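Dihydroxyacetone kinase (Citrobacter freundii, PDB 1UN8) catalyses the ATP-dependent phosphorylation of dihydroxyacetone to dihydroxyacetone phosphate, working as a homodimer with divalent magnesium or calcium. Local coordinates at residues 393-398 with 426-431; 415-420 with 438-443. All blocks are in the same frame, centred on the assembly; numbering follows the deposited sequence.

Interaction 1. Residues 393-398 with 426-431; sequences AAAARE and VVMGGS. With MYY ((2R)-3-(phosphonooxy)-2-(tetradecanoyloxy)propyl palmitate), chain C.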
ATOM      1  N   ALA A 393      33.746  -6.780 -32.732  1.00 55.48           N
ATOM      2  CA  ALA A 393      34.404  -7.861 -33.466  1.00 55.83           C
ATOM      3  C   ALA A 393      33.412  -9.004 -33.658  1.00 55.72           C
ATOM      4  O   ALA A 393      33.372  -9.643 -34.715  1.00 55.82           O
ATOM      5  CB  ALA A 393      35.643  -8.354 -32.699  1.00 55.82           C
ATOM      6  N   ALA A 394      32.609  -9.251 -32.630  1.00 55.33           N
ATOM      7  CA  ALA A 394      31.610 -10.311 -32.676  1.00 56.21           C
ATOM      8  C   ALA A 394      30.672 -10.097 -33.859  1.00 56.44           C
ATOM      9  O   ALA A 394      30.359 -11.031 -34.596  1.00 56.98           O
ATOM     10  CB  ALA A 394      30.810 -10.342 -31.367  1.00 55.32           C
ATOM     11  N   ALA A 395      30.225  -8.860 -34.041  1.00 56.84           N
ATOM     12  CA  ALA A 395      29.322  -8.542 -35.133  1.00 57.27           C
ATOM     13  C   ALA A 395      30.031  -8.593 -36.477  1.00 57.75           C
ATOM     14  O   ALA A 395      29.487  -9.103 -37.459  1.00 57.78           O
ATOM     15  CB  ALA A 395      28.734  -7.177 -34.923  1.00 59.44           C
ATOM     16  N   ALA A 396      31.245  -8.057 -36.526  1.00 57.84           N
ATOM     17  CA  ALA A 396      32.000  -8.061 -37.767  1.00 57.51           C
ATOM     18  C   ALA A 396      32.161  -9.492 -38.273  1.00 58.55           C
ATOM     19  O   ALA A 396      31.778  -9.801 -39.400  1.00 57.62           O
ATOM     20  CB  ALA A 396      33.357  -7.427 -37.554  1.00 58.06           C
ATOM     21  N   ARG A 397      32.707 -10.363 -37.427  1.00 59.32           N
ATOM     22  CA  ARG A 397      32.929 -11.758 -37.800  1.00 60.26           C
ATOM     23  C   ARG A 397      31.659 -12.492 -38.209  1.00 60.01           C
ATOM     24  O   ARG A 397      31.691 -13.359 -39.082  1.00 58.87           O
ATOM     25  CB  ARG A 397      33.636 -12.492 -36.657  1.00 60.81           C
ATOM     26  CG  ARG A 397      35.066 -12.016 -36.477  1.00 63.16           C
ATOM     27  CD  ARG A 397      35.613 -12.253 -35.078  1.00 65.51           C
ATOM     28  NE  ARG A 397      36.872 -11.531 -34.899  1.00 67.17           N
ATOM     29  CZ  ARG A 397      37.454 -11.314 -33.722  1.00 69.13           C
ATOM     30  NH1 ARG A 397      36.890 -11.769 -32.605  1.00 69.40           N
ATOM     31  NH2 ARG A 397      38.593 -10.627 -33.660  1.00 69.00           N
ATOM     32  N   GLU A 398      30.538 -12.141 -37.590  1.00 60.87           N
ATOM     33  CA  GLU A 398      29.269 -12.780 -37.919  1.00 60.63           C
ATOM     34  C   GLU A 398      28.902 -12.440 -39.351  1.00 60.39           C
ATOM     35  O   GLU A 398      28.455 -13.302 -40.107  1.00 61.32           O
ATOM     36  CB  GLU A 398      28.165 -12.306 -36.968  1.00 61.42           C
ATOM     37  CG  GLU A 398      26.774 -12.898 -37.237  1.00 63.21           C
ATOM     38  CD  GLU A 398      26.770 -14.425 -37.344  1.00 63.90           C
ATOM     39  OE1 GLU A 398      27.556 -15.091 -36.629  1.00 63.73           O
ATOM     40  OE2 GLU A 398      25.961 -14.958 -38.140  1.00 63.96           O
ATOM     41  N   VAL A 426      21.932 -10.494 -32.164  1.00 57.68           N
ATOM     42  CA  VAL A 426      22.052 -11.894 -31.789  1.00 58.33           C
ATOM     43  C   VAL A 426      23.484 -12.229 -31.395  1.00 59.21           C
ATOM     44  O   VAL A 426      23.720 -13.043 -30.504  1.00 59.77           O
ATOM     45  CB  VAL A 426      21.621 -12.815 -32.949  1.00 59.72           C
ATOM     46  CG1 VAL A 426      21.872 -14.280 -32.591  1.00 58.26           C
ATOM     47  CG2 VAL A 426      20.152 -12.585 -33.260  1.00 58.34           C
ATOM     48  N   VAL A 427      24.441 -11.592 -32.058  1.00 59.16           N
ATOM     49  CA  VAL A 427      25.845 -11.846 -31.779  1.00 59.00           C
ATOM     50  C   VAL A 427      26.485 -10.768 -30.905  1.00 58.84           C
ATOM     51  O   VAL A 427      27.492 -11.010 -30.240  1.00 58.35           O
ATOM     52  CB  VAL A 427      26.622 -11.975 -33.097  1.00 60.02           C
ATOM     53  CG1 VAL A 427      28.102 -12.187 -32.815  1.00 62.24           C
ATOM     54  CG2 VAL A 427      26.062 -13.136 -33.900  1.00 58.41           C
ATOM     55  N   MET A 428      25.898  -9.577 -30.915  1.00 59.01           N
ATOM     56  CA  MET A 428      26.392  -8.461 -30.119  1.00 58.57           C
ATOM     57  C   MET A 428      25.499  -8.260 -28.910  1.00 58.61           C
ATOM     58  O   MET A 428      24.319  -7.913 -29.048  1.00 59.47           O
ATOM     59  CB  MET A 428      26.389  -7.174 -30.937  1.00 58.71           C
ATOM     60  CG  MET A 428      27.726  -6.776 -31.514  1.00 58.87           C
ATOM     61  SD  MET A 428      27.660  -5.075 -32.109  1.00 58.07           S
ATOM     62  CE  MET A 428      26.635  -5.279 -33.610  1.00 56.15           C
ATOM     63  N   GLY A 429      26.052  -8.470 -27.723  1.00 57.94           N
ATOM     64  CA  GLY A 429      25.252  -8.286 -26.531  1.00 57.83           C
ATOM     65  C   GLY A 429      25.230  -6.820 -26.166  1.00 58.03           C
ATOM     66  O   GLY A 429      26.003  -6.031 -26.709  1.00 58.89           O
ATOM     67  N   GLY A 430      24.329  -6.444 -25.266  1.00 57.71           N
ATOM     68  CA  GLY A 430      24.264  -5.066 -24.816  1.00 56.78           C
ATOM     69  C   GLY A 430      23.778  -4.033 -25.813  1.00 56.26           C
ATOM     70  O   GLY A 430      23.514  -4.343 -26.981  1.00 55.72           O
ATOM     71  N   SER A 431      23.677  -2.795 -25.327  1.00 54.51           N
ATOM     72  CA  SER A 431      23.210  -1.667 -26.115  1.00 53.42           C
ATOM     73  C   SER A 431      23.910  -1.478 -27.458  1.00 53.82           C
ATOM     74  O   SER A 431      23.306  -0.970 -28.406  1.00 55.06           O
ATOM     75  CB  SER A 431      23.324  -0.385 -25.291  1.00 51.82           C
ATOM     76  OG  SER A 431      24.639  -0.213 -24.811  1.00 53.72           O
TER
HETATM   77  C38 MYY C1551      29.454  -3.602 -35.627  1.00 54.89           C
HETATM   78  C37 MYY C1551      29.622  -4.516 -36.844  1.00 54.34           C
HETATM   79  C36 MYY C1551      28.983  -3.901 -38.092  1.00 54.07           C
HETATM   80  C35 MYY C1551      29.178  -4.793 -39.321  1.00 53.08           C
HETATM   81  C34 MYY C1551      28.656  -4.110 -40.589  1.00 55.95           C
HETATM   82  C33 MYY C1551      28.841  -4.959 -41.850  1.00 54.73           C
HETATM   83  C32 MYY C1551      28.272  -4.256 -43.088  1.00 55.86           C
HETATM   84  C31 MYY C1551      29.083  -3.015 -43.470  1.00 58.34           C
HETATM   85  C30 MYY C1551      28.346  -2.054 -44.412  1.00 62.77           C
HETATM   86  C29 MYY C1551      28.240  -2.508 -45.872  1.00 64.71           C
HETATM   87  C28 MYY C1551      27.851  -1.317 -46.755  1.00 67.48           C
HETATM   88  C27 MYY C1551      27.762  -1.651 -48.247  1.00 71.44           C
HETATM   89  C26 MYY C1551      27.710  -0.393 -49.121  1.00 74.84           C
HETATM   90  C25 MYY C1551      27.604  -0.753 -50.608  1.00 79.73           C
HETATM   91  C24 MYY C1551      28.355   0.211 -51.528  1.00 84.08           C
HETATM   92  C23 MYY C1551      27.508   1.316 -52.177  1.00 88.09           C
HETATM   93  O10 MYY C1551      26.468   1.713 -51.649  1.00 88.68           O
HETATM   94  O8  MYY C1551      27.926   1.836 -53.362  1.00 91.54           O
HETATM   95  C6  MYY C1551      27.097   2.918 -53.825  1.00 96.08           C
HETATM   96  C5  MYY C1551      27.692   4.255 -53.398  1.00 99.92           C
HETATM   97  C4  MYY C1551      28.000   5.140 -54.618  1.00104.11           C
HETATM   98  O6  MYY C1551      28.667   4.441 -55.683  1.00110.36           O
HETATM   99  P   MYY C1551      30.244   4.082 -55.667  1.00112.93           P
HETATM  100  O4  MYY C1551      30.547   3.353 -54.259  1.00112.74           O
HETATM  101  O3  MYY C1551      30.413   2.955 -56.810  1.00112.40           O
HETATM  102  O5  MYY C1551      31.133   5.242 -55.917  1.00112.35           O
HETATM  103  O7  MYY C1551      28.810   4.038 -52.514  1.00 98.18           O
HETATM  104  C7  MYY C1551      29.042   5.112 -51.709  1.00 94.62           C
HETATM  105  O9  MYY C1551      28.371   6.138 -51.803  1.00 96.62           O
HETATM  106  C8  MYY C1551      30.191   5.021 -50.697  1.00 90.22           C
HETATM  107  C9  MYY C1551      29.668   5.185 -49.270  1.00 84.63           C
HETATM  108  C10 MYY C1551      30.088   4.016 -48.374  1.00 80.60           C
HETATM  109  C11 MYY C1551      29.584   4.178 -46.938  1.00 77.49           C
HETATM  110  C12 MYY C1551      29.955   2.958 -46.093  1.00 74.38           C
HETATM  111  C13 MYY C1551      29.392   3.049 -44.673  1.00 72.91           C
HETATM  112  C14 MYY C1551      29.533   1.680 -44.005  1.00 71.59           C
HETATM  113  C15 MYY C1551      28.848   1.604 -42.639  1.00 70.19           C
HETATM  114  C16 MYY C1551      29.740   2.113 -41.506  1.00 68.53           C
HETATM  115  C17 MYY C1551      29.212   1.586 -40.170  1.00 67.01           C
HETATM  116  C18 MYY C1551      30.298   1.632 -39.094  1.00 66.15           C
HETATM  117  C19 MYY C1551      29.883   0.848 -37.847  1.00 63.64           C
HETATM  118  C20 MYY C1551      31.041   0.736 -36.853  1.00 62.52           C
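V427 is wedged between A394 and E398, one helical turn apart on helix 388-404, with its CG1 methyl mainly on A394 and CG2 on E398. With CG1 anti to the backbone N (chi1 178°), that methyl meets A394 CB at 3.6 Å and also lies close against the A394 carbonyl. The other branch, CG2, packs 3.4 Å from E398 CG, and the glutamate chain runs slantwise over it. E398 can act as an apolar partner here because its own CG, also anti to the backbone N (chi1 179°), lays the aliphatic part of the chain on the valine. The bend at chi2 then turns the carboxylate back alongside the same methyl, with OE2 in a salt bridge to R423, one turn before V427 on the same helix. The small methyl of A394 suits the close approach of the valine.

M428 is the first residue to leave helical geometry, and its flexible, unbranched chain runs past A395. M428 CG lies 3.6 Å from A395 CB, and SD follows closely along the same methyl. A395 CB itself touches MYY C37 at 3.4 Å, so alanine leaves space for the acyl chain beside the helix. The contact thus joins the middle of helix 388-404 to the C-terminal end of helix 413-427, just before the turn into helix 430-448, whose first turn carries the ATP-binding S431 and packs against L116 of the second subunit.

Interaction 2. Residues 415-420 with 438-443; sequences TLFALI and IFFTAA. With MYY ((2R)-3-(phosphonooxy)-2-(tetradecanoyloxy)propyl palmitate), chain C.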
ATOM      1  N   THR A 415      17.799  -5.521 -48.548  1.00 60.72           N
ATOM      2  CA  THR A 415      17.696  -6.805 -47.871  1.00 59.96           C
ATOM      3  C   THR A 415      18.980  -7.112 -47.109  1.00 58.24           C
ATOM      4  O   THR A 415      18.938  -7.711 -46.032  1.00 58.90           O
ATOM      5  CB  THR A 415      17.401  -7.921 -48.886  1.00 60.58           C
ATOM      6  OG1 THR A 415      16.236  -7.563 -49.641  1.00 59.70           O
ATOM      7  CG2 THR A 415      17.142  -9.244 -48.177  1.00 60.45           C
ATOM      8  N   LEU A 416      20.117  -6.696 -47.661  1.00 56.26           N
ATOM      9  CA  LEU A 416      21.392  -6.922 -46.992  1.00 55.41           C
ATOM     10  C   LEU A 416      21.413  -6.209 -45.658  1.00 54.55           C
ATOM     11  O   LEU A 416      21.751  -6.805 -44.638  1.00 56.14           O
ATOM     12  CB  LEU A 416      22.565  -6.413 -47.827  1.00 54.28           C
ATOM     13  CG  LEU A 416      23.905  -6.566 -47.099  1.00 53.36           C
ATOM     14  CD1 LEU A 416      24.220  -8.051 -46.896  1.00 51.27           C
ATOM     15  CD2 LEU A 416      25.006  -5.885 -47.894  1.00 52.34           C
ATOM     16  N   PHE A 417      21.059  -4.929 -45.665  1.00 53.81           N
ATOM     17  CA  PHE A 417      21.042  -4.158 -44.428  1.00 53.56           C
ATOM     18  C   PHE A 417      20.061  -4.795 -43.452  1.00 53.58           C
ATOM     19  O   PHE A 417      20.388  -5.030 -42.284  1.00 53.90           O
ATOM     20  CB  PHE A 417      20.649  -2.694 -44.696  1.00 51.95           C
ATOM     21  CG  PHE A 417      21.782  -1.838 -45.222  1.00 50.52           C
ATOM     22  CD1 PHE A 417      21.637  -0.457 -45.321  1.00 49.83           C
ATOM     23  CD2 PHE A 417      22.992  -2.409 -45.615  1.00 48.95           C
ATOM     24  CE1 PHE A 417      22.672   0.338 -45.801  1.00 48.95           C
ATOM     25  CE2 PHE A 417      24.032  -1.621 -46.093  1.00 49.46           C
ATOM     26  CZ  PHE A 417      23.871  -0.244 -46.186  1.00 48.86           C
ATOM     27  N   ALA A 418      18.862  -5.087 -43.944  1.00 53.72           N
ATOM     28  CA  ALA A 418      17.833  -5.707 -43.121  1.00 53.30           C
ATOM     29  C   ALA A 418      18.363  -6.999 -42.496  1.00 52.26           C
ATOM     30  O   ALA A 418      18.035  -7.325 -41.359  1.00 52.58           O
ATOM     31  CB  ALA A 418      16.597  -5.999 -43.966  1.00 52.61           C
ATOM     32  N   LEU A 419      19.189  -7.729 -43.237  1.00 51.29           N
ATOM     33  CA  LEU A 419      19.739  -8.976 -42.722  1.00 51.83           C
ATOM     34  C   LEU A 419      20.768  -8.729 -41.623  1.00 51.50           C
ATOM     35  O   LEU A 419      20.791  -9.436 -40.613  1.00 50.09           O
ATOM     36  CB  LEU A 419      20.376  -9.784 -43.849  1.00 52.04           C
ATOM     37  CG  LEU A 419      21.022 -11.074 -43.341  1.00 52.54           C
ATOM     38  CD1 LEU A 419      19.965 -11.940 -42.662  1.00 52.07           C
ATOM     39  CD2 LEU A 419      21.675 -11.808 -44.500  1.00 52.10           C
ATOM     40  N   ILE A 420      21.625  -7.735 -41.835  1.00 51.86           N
ATOM     41  CA  ILE A 420      22.639  -7.383 -40.846  1.00 52.19           C
ATOM     42  C   ILE A 420      21.906  -6.890 -39.602  1.00 52.92           C
ATOM     43  O   ILE A 420      22.218  -7.301 -38.479  1.00 53.17           O
ATOM     44  CB  ILE A 420      23.575  -6.259 -41.374  1.00 51.45           C
ATOM     45  CG1 ILE A 420      24.406  -6.785 -42.544  1.00 50.47           C
ATOM     46  CG2 ILE A 420      24.495  -5.754 -40.263  1.00 50.09           C
ATOM     47  CD1 ILE A 420      25.174  -5.708 -43.275  1.00 49.69           C
ATOM     48  N   ILE A 438      19.418  -1.290 -34.771  1.00 42.54           N
ATOM     49  CA  ILE A 438      18.502  -0.205 -35.061  1.00 42.61           C
ATOM     50  C   ILE A 438      18.988   0.527 -36.315  1.00 42.72           C
ATOM     51  O   ILE A 438      18.231   0.766 -37.255  1.00 43.11           O
ATOM     52  CB  ILE A 438      18.456   0.784 -33.898  1.00 41.77           C
ATOM     53  CG1 ILE A 438      17.707   0.145 -32.730  1.00 42.54           C
ATOM     54  CG2 ILE A 438      17.824   2.099 -34.346  1.00 41.20           C
ATOM     55  CD1 ILE A 438      17.716   0.970 -31.476  1.00 42.55           C
ATOM     56  N   PHE A 439      20.264   0.876 -36.309  1.00 42.42           N
ATOM     57  CA  PHE A 439      20.888   1.582 -37.416  1.00 42.69           C
ATOM     58  C   PHE A 439      20.600   0.904 -38.755  1.00 43.48           C
ATOM     59  O   PHE A 439      19.967   1.485 -39.636  1.00 42.84           O
ATOM     60  CB  PHE A 439      22.402   1.643 -37.183  1.00 41.52           C
ATOM     61  CG  PHE A 439      23.159   2.410 -38.238  1.00 41.00           C
ATOM     62  CD1 PHE A 439      23.152   3.804 -38.252  1.00 39.68           C
ATOM     63  CD2 PHE A 439      23.898   1.734 -39.206  1.00 40.85           C
ATOM     64  CE1 PHE A 439      23.870   4.513 -39.205  1.00 39.46           C
ATOM     65  CE2 PHE A 439      24.621   2.433 -40.164  1.00 41.98           C
ATOM     66  CZ  PHE A 439      24.607   3.830 -40.164  1.00 41.28           C
ATOM     67  N   PHE A 440      21.070  -0.330 -38.906  1.00 44.25           N
ATOM     68  CA  PHE A 440      20.878  -1.050 -40.151  1.00 45.43           C
ATOM     69  C   PHE A 440      19.422  -1.363 -40.510  1.00 46.31           C
ATOM     70  O   PHE A 440      19.051  -1.319 -41.685  1.00 46.04           O
ATOM     71  CB  PHE A 440      21.709  -2.332 -40.138  1.00 45.16           C
ATOM     72  CG  PHE A 440      23.185  -2.097 -40.330  1.00 46.53           C
ATOM     73  CD1 PHE A 440      24.059  -2.127 -39.244  1.00 46.26           C
ATOM     74  CD2 PHE A 440      23.701  -1.845 -41.601  1.00 46.42           C
ATOM     75  CE1 PHE A 440      25.433  -1.914 -39.419  1.00 46.76           C
ATOM     76  CE2 PHE A 440      25.076  -1.628 -41.792  1.00 47.34           C
ATOM     77  CZ  PHE A 440      25.944  -1.665 -40.694  1.00 47.55           C
ATOM     78  N   THR A 441      18.599  -1.673 -39.511  1.00 45.99           N
ATOM     79  CA  THR A 441      17.196  -1.981 -39.763  1.00 45.85           C
ATOM     80  C   THR A 441      16.514  -0.776 -40.395  1.00 46.09           C
ATOM     81  O   THR A 441      15.848  -0.896 -41.423  1.00 44.70           O
ATOM     82  CB  THR A 441      16.464  -2.356 -38.462  1.00 45.90           C
ATOM     83  OG1 THR A 441      17.089  -3.513 -37.892  1.00 47.45           O
ATOM     84  CG2 THR A 441      15.002  -2.670 -38.733  1.00 43.15           C
ATOM     85  N   ALA A 442      16.687   0.385 -39.774  1.00 46.49           N
ATOM     86  CA  ALA A 442      16.103   1.617 -40.277  1.00 47.02           C
ATOM     87  C   ALA A 442      16.740   1.999 -41.614  1.00 49.53           C
ATOM     88  O   ALA A 442      16.068   2.548 -42.492  1.00 52.17           O
ATOM     89  CB  ALA A 442      16.297   2.737 -39.270  1.00 46.69           C
ATOM     90  N   ALA A 443      18.029   1.712 -41.775  1.00 49.19           N
ATOM     91  CA  ALA A 443      18.720   2.034 -43.014  1.00 49.08           C
ATOM     92  C   ALA A 443      18.182   1.156 -44.121  1.00 49.99           C
ATOM     93  O   ALA A 443      17.871   1.636 -45.211  1.00 50.97           O
ATOM     94  CB  ALA A 443      20.215   1.808 -42.863  1.00 47.80           C
TER
HETATM   95  C38 MYY C1551      29.454  -3.602 -35.627  1.00 54.89           C
HETATM   96  C37 MYY C1551      29.622  -4.516 -36.844  1.00 54.34           C
HETATM   97  C36 MYY C1551      28.983  -3.901 -38.092  1.00 54.07           C
HETATM   98  C35 MYY C1551      29.178  -4.793 -39.321  1.00 53.08           C
HETATM   99  C34 MYY C1551      28.656  -4.110 -40.589  1.00 55.95           C
HETATM  100  C33 MYY C1551      28.841  -4.959 -41.850  1.00 54.73           C
HETATM  101  C32 MYY C1551      28.272  -4.256 -43.088  1.00 55.86           C
HETATM  102  C31 MYY C1551      29.083  -3.015 -43.470  1.00 58.34           C
HETATM  103  C30 MYY C1551      28.346  -2.054 -44.412  1.00 62.77           C
HETATM  104  C29 MYY C1551      28.240  -2.508 -45.872  1.00 64.71           C
HETATM  105  C28 MYY C1551      27.851  -1.317 -46.755  1.00 67.48           C
HETATM  106  C27 MYY C1551      27.762  -1.651 -48.247  1.00 71.44           C
HETATM  107  C26 MYY C1551      27.710  -0.393 -49.121  1.00 74.84           C
HETATM  108  C25 MYY C1551      27.604  -0.753 -50.608  1.00 79.73           C
HETATM  109  C24 MYY C1551      28.355   0.211 -51.528  1.00 84.08           C
HETATM  110  C23 MYY C1551      27.508   1.316 -52.177  1.00 88.09           C
HETATM  111  O10 MYY C1551      26.468   1.713 -51.649  1.00 88.68           O
HETATM  112  O8  MYY C1551      27.926   1.836 -53.362  1.00 91.54           O
HETATM  113  C6  MYY C1551      27.097   2.918 -53.825  1.00 96.08           C
HETATM  114  C5  MYY C1551      27.692   4.255 -53.398  1.00 99.92           C
HETATM  115  C4  MYY C1551      28.000   5.140 -54.618  1.00104.11           C
HETATM  116  O6  MYY C1551      28.667   4.441 -55.683  1.00110.36           O
HETATM  117  P   MYY C1551      30.244   4.082 -55.667  1.00112.93           P
HETATM  118  O4  MYY C1551      30.547   3.353 -54.259  1.00112.74           O
HETATM  119  O3  MYY C1551      30.413   2.955 -56.810  1.00112.40           O
HETATM  120  O5  MYY C1551      31.133   5.242 -55.917  1.00112.35           O
HETATM  121  O7  MYY C1551      28.810   4.038 -52.514  1.00 98.18           O
HETATM  122  C7  MYY C1551      29.042   5.112 -51.709  1.00 94.62           C
HETATM  123  O9  MYY C1551      28.371   6.138 -51.803  1.00 96.62           O
HETATM  124  C8  MYY C1551      30.191   5.021 -50.697  1.00 90.22           C
HETATM  125  C9  MYY C1551      29.668   5.185 -49.270  1.00 84.63           C
HETATM  126  C10 MYY C1551      30.088   4.016 -48.374  1.00 80.60           C
HETATM  127  C11 MYY C1551      29.584   4.178 -46.938  1.00 77.49           C
HETATM  128  C12 MYY C1551      29.955   2.958 -46.093  1.00 74.38           C
HETATM  129  C13 MYY C1551      29.392   3.049 -44.673  1.00 72.91           C
HETATM  130  C14 MYY C1551      29.533   1.680 -44.005  1.00 71.59           C
HETATM  131  C15 MYY C1551      28.848   1.604 -42.639  1.00 70.19           C
HETATM  132  C16 MYY C1551      29.740   2.113 -41.506  1.00 68.53           C
HETATM  133  C17 MYY C1551      29.212   1.586 -40.170  1.00 67.01           C
HETATM  134  C18 MYY C1551      30.298   1.632 -39.094  1.00 66.15           C
HETATM  135  C19 MYY C1551      29.883   0.848 -37.847  1.00 63.64           C
HETATM  136  C20 MYY C1551      31.041   0.736 -36.853  1.00 62.52           C
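The backbone bond from L419 N to T415 O, 2.8 Å long, belongs to the helical turn that presents F417 and I420 to F440 and A443. This is an antiparallel helical hairpin within the eight-helix alpha barrel: the two short segments approach to 7.4 Å between axes, with their N-to-C directions 153° apart. F417 and F440 make a T-shaped pair in which F440 turns its edge, through CD2, toward one face of F417; the centroids are 5.5 Å apart and the planes stand at 79°. Phenylalanine suits both places, since each ring spans the gap to the other helix and still reaches the lipid.

The F440 ring is itself sandwiched. I420 CG2 makes a CH-pi contact over one face, 3.9 Å from the centroid, and F439 CD2 covers the opposite face, which probably restricts rotation of the ring. A443 contributes just a methyl, with CB 3.6 Å from F417 CD1, and a small residue lets the phenylalanine lie close to the helix backbone. F439 also packs on helix 453-468, while E123 of the second subunit lies against T441 and A442 on the outer side.

Together the side chains form one wall of the lipid pocket. F440 CZ comes 3.7 Å from MYY C34, and F417 meets C28 at its ring edge. The beta-branch of I420 divides the work: chi1 of -67° puts CG2 anti to the backbone N and over the phenyl face, while CG1 sits beside the backbone N and the extended chi2 carries CD1 on to the lipid, 3.4 Å from MYY C32.

Starting from the N-terminal side, the chain passes through 393-398 on helix 388-404, then 415-420 and 426-431 on and just beyond helix 413-427, and last 438-443 on helix 430-448. Interaction 1 closes a loop of 27 intervening residues and interaction 2 one of 17; because their segments alternate, the loops cross rather than nest. Helix 413-427 is shared, so interaction 1 ties it to the preceding helix and interaction 2 to the following one, joining three consecutive helices of the barrel. The contacts do not touch, their centres lying about 14 Å apart, but the same bound lipid runs past both, its chain bridging them.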